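Local coordinates for protein 2-hydroxyhepta-2,4-diene-1,7-dioate isomerase (Corynebacterium glutamicum, PDB 4DBF) that probably acts as an oxaloacetate decarboxylase of the fumarylacetoacetate hydrolase (FAH) family, with magnesium bound at an acidic site, at residues F23-T28 and M32-I37. Residues are numbered along the deposited sequence; the frame is centred on the assembly and turned at random.
Sequences FGRIAT and MCFCSI
G24 and C35 exchange two backbone hydrogen bonds, as do I26 and C33, and these hold the two arms of an antiparallel beta hairpin together. The G24 N to C35 O bond measures 2.9 Å with an N-H...O angle of 167°. Each bonded carbonyl also receives a CA-H contact from the other strand, the shortest running from M32 CA to I26 O at 3.2 Å.

Hydrocarbon and sulfur contacts occur on both faces. On the face of F23, R25, F34 and M32, R25 CG lies over one face of the F34 ring, 3.3 Å from F34 CE1. A bend at chi3 (79°) turns the guanidinium toward M32, whose SD lies 3.7 Å from R25 NH2. On the other face I26 reaches both cysteines: CG1 meets C33 SG at 3.7 Å and CG2 meets C35 SG at 3.9 Å.

Strands 73-75 and 48-52 flank the hairpin, bonded through R25-L75 and F34-I52. This hairpin of the Rv2993c-like N-terminal region carries D30, seen to bind magnesium in this protein though not in this chain, in its turn. Hydrogen bonds between the strands are all backbone to backbone, side-chain contacts largely apolar, and R25 NH1 bonds A76 O outside the hairpin.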
loop_
_atom_site.group_PDB
_atom_site.type_symbol
_atom_site.label_atom_id
_atom_site.label_comp_id
_atom_site.label_asym_id
_atom_site.label_seq_id
_atom_site.Cartn_x
_atom_site.Cartn_y
_atom_site.Cartn_z
ATOM N N PHE A 23 4.875 -2.616 -23.363
ATOM C CA PHE A 23 3.665 -3.220 -22.869
ATOM C C PHE A 23 2.715 -2.215 -22.276
ATOM O O PHE A 23 3.098 -1.375 -21.516
ATOM C CB PHE A 23 3.961 -4.195 -21.769
ATOM C CG PHE A 23 4.612 -5.430 -22.225
ATOM C CD1 PHE A 23 4.032 -6.197 -23.183
ATOM C CD2 PHE A 23 5.801 -5.820 -21.692
ATOM C CE1 PHE A 23 4.628 -7.333 -23.618
ATOM C CE2 PHE A 23 6.399 -6.961 -22.113
ATOM C CZ PHE A 23 5.817 -7.714 -23.084
ATOM N N GLY A 24 1.468 -2.353 -22.614
ATOM C CA GLY A 24 0.452 -1.529 -22.052
ATOM C C GLY A 24 -0.749 -2.309 -21.617
ATOM O O GLY A 24 -0.801 -3.486 -21.731
ATOM N N ARG A 25 -1.701 -1.579 -21.105
ATOM C CA ARG A 25 -3.015 -2.080 -20.858
ATOM C C ARG A 25 -3.955 -1.152 -21.607
ATOM O O ARG A 25 -3.782 0.032 -21.627
ATOM C CB ARG A 25 -3.342 -2.035 -19.395
ATOM C CG ARG A 25 -3.003 -3.244 -18.613
ATOM C CD ARG A 25 -3.285 -3.027 -17.126
ATOM N NE ARG A 25 -4.667 -3.162 -16.801
ATOM C CZ ARG A 25 -5.451 -2.197 -16.333
ATOM N NH1 ARG A 25 -5.021 -1.013 -16.098
ATOM N NH2 ARG A 25 -6.700 -2.444 -16.096
ATOM N N ILE A 26 -4.951 -1.736 -22.216
ATOM C CA ILE A 26 -5.895 -0.983 -22.983
ATOM C C ILE A 26 -7.341 -1.355 -22.700
ATOM O O ILE A 26 -7.627 -2.438 -22.362
ATOM C CB ILE A 26 -5.646 -1.118 -24.497
ATOM C CG1 ILE A 26 -5.489 -2.572 -24.915
ATOM C CG2 ILE A 26 -4.461 -0.295 -24.930
ATOM C CD1 ILE A 26 -5.466 -2.737 -26.413
ATOM N N ALA A 27 -8.219 -0.407 -22.915
ATOM C CA ALA A 27 -9.613 -0.646 -23.007
ATOM C C ALA A 27 -9.965 -0.655 -24.493
ATOM O O ALA A 27 -9.531 0.178 -25.227
ATOM C CB ALA A 27 -10.389 0.407 -22.285
ATOM N N THR A 28 -10.755 -1.628 -24.875
ATOM C CA THR A 28 -11.226 -1.776 -26.222
ATOM C C THR A 28 -12.736 -1.975 -26.217
ATOM O O THR A 28 -13.295 -2.199 -25.205
ATOM C CB THR A 28 -10.577 -2.997 -26.889
ATOM O OG1 THR A 28 -11.233 -4.157 -26.456
ATOM C CG2 THR A 28 -9.100 -3.088 -26.542
ATOM N N MET A 32 -10.997 -5.056 -21.644
ATOM C CA MET A 32 -9.617 -4.701 -21.354
ATOM C C MET A 32 -8.670 -5.833 -21.527
ATOM O O MET A 32 -8.985 -6.927 -21.240
ATOM C CB MET A 32 -9.488 -4.304 -19.909
ATOM C CG MET A 32 -10.131 -3.025 -19.540
ATOM S SD MET A 32 -10.003 -2.740 -17.776
ATOM C CE MET A 32 -10.603 -1.094 -17.788
ATOM N N CYS A 33 -7.461 -5.505 -21.892
ATOM C CA CYS A 33 -6.425 -6.483 -21.987
ATOM C C CYS A 33 -5.050 -5.858 -21.859
ATOM O O CYS A 33 -4.913 -4.683 -21.918
ATOM C CB CYS A 33 -6.514 -7.239 -23.311
ATOM S SG CYS A 33 -6.321 -6.208 -24.749
ATOM N N PHE A 34 -4.072 -6.706 -21.642
ATOM C CA PHE A 34 -2.681 -6.411 -21.860
ATOM C C PHE A 34 -2.348 -6.482 -23.340
ATOM O O PHE A 34 -2.920 -7.230 -24.071
ATOM C CB PHE A 34 -1.785 -7.356 -21.079
ATOM C CG PHE A 34 -1.725 -7.046 -19.625
ATOM C CD1 PHE A 34 -0.983 -5.998 -19.177
ATOM C CD2 PHE A 34 -2.444 -7.781 -18.719
ATOM C CE1 PHE A 34 -0.931 -5.707 -17.846
ATOM C CE2 PHE A 34 -2.395 -7.493 -17.383
ATOM C CZ PHE A 34 -1.634 -6.457 -16.951
ATOM N N CYS A 35 -1.402 -5.673 -23.744
ATOM C CA CYS A 35 -0.989 -5.595 -25.104
ATOM C C CYS A 35 0.444 -5.129 -25.277
ATOM O O CYS A 35 1.062 -4.598 -24.407
ATOM C CB CYS A 35 -1.859 -4.635 -25.839
ATOM S SG CYS A 35 -1.586 -2.934 -25.369
ATOM N N SER A 36 0.919 -5.322 -26.471
ATOM C CA SER A 36 2.199 -4.866 -26.844
ATOM C C SER A 36 1.931 -3.735 -27.780
ATOM O O SER A 36 1.004 -3.793 -28.522
ATOM C CB SER A 36 2.911 -6.007 -27.537
ATOM O OG SER A 36 3.935 -5.554 -28.325
ATOM N N ILE A 37 2.745 -2.707 -27.729
ATOM C CA ILE A 37 2.568 -1.523 -28.516
ATOM C C ILE A 37 3.675 -1.478 -29.546
ATOM O O ILE A 37 4.803 -1.445 -29.196
ATOM C CB ILE A 37 2.685 -0.274 -27.662
ATOM C CG1 ILE A 37 1.736 -0.353 -26.483
ATOM C CG2 ILE A 37 2.457 0.961 -28.489
ATOM C CD1 ILE A 37 0.342 -0.101 -26.855
#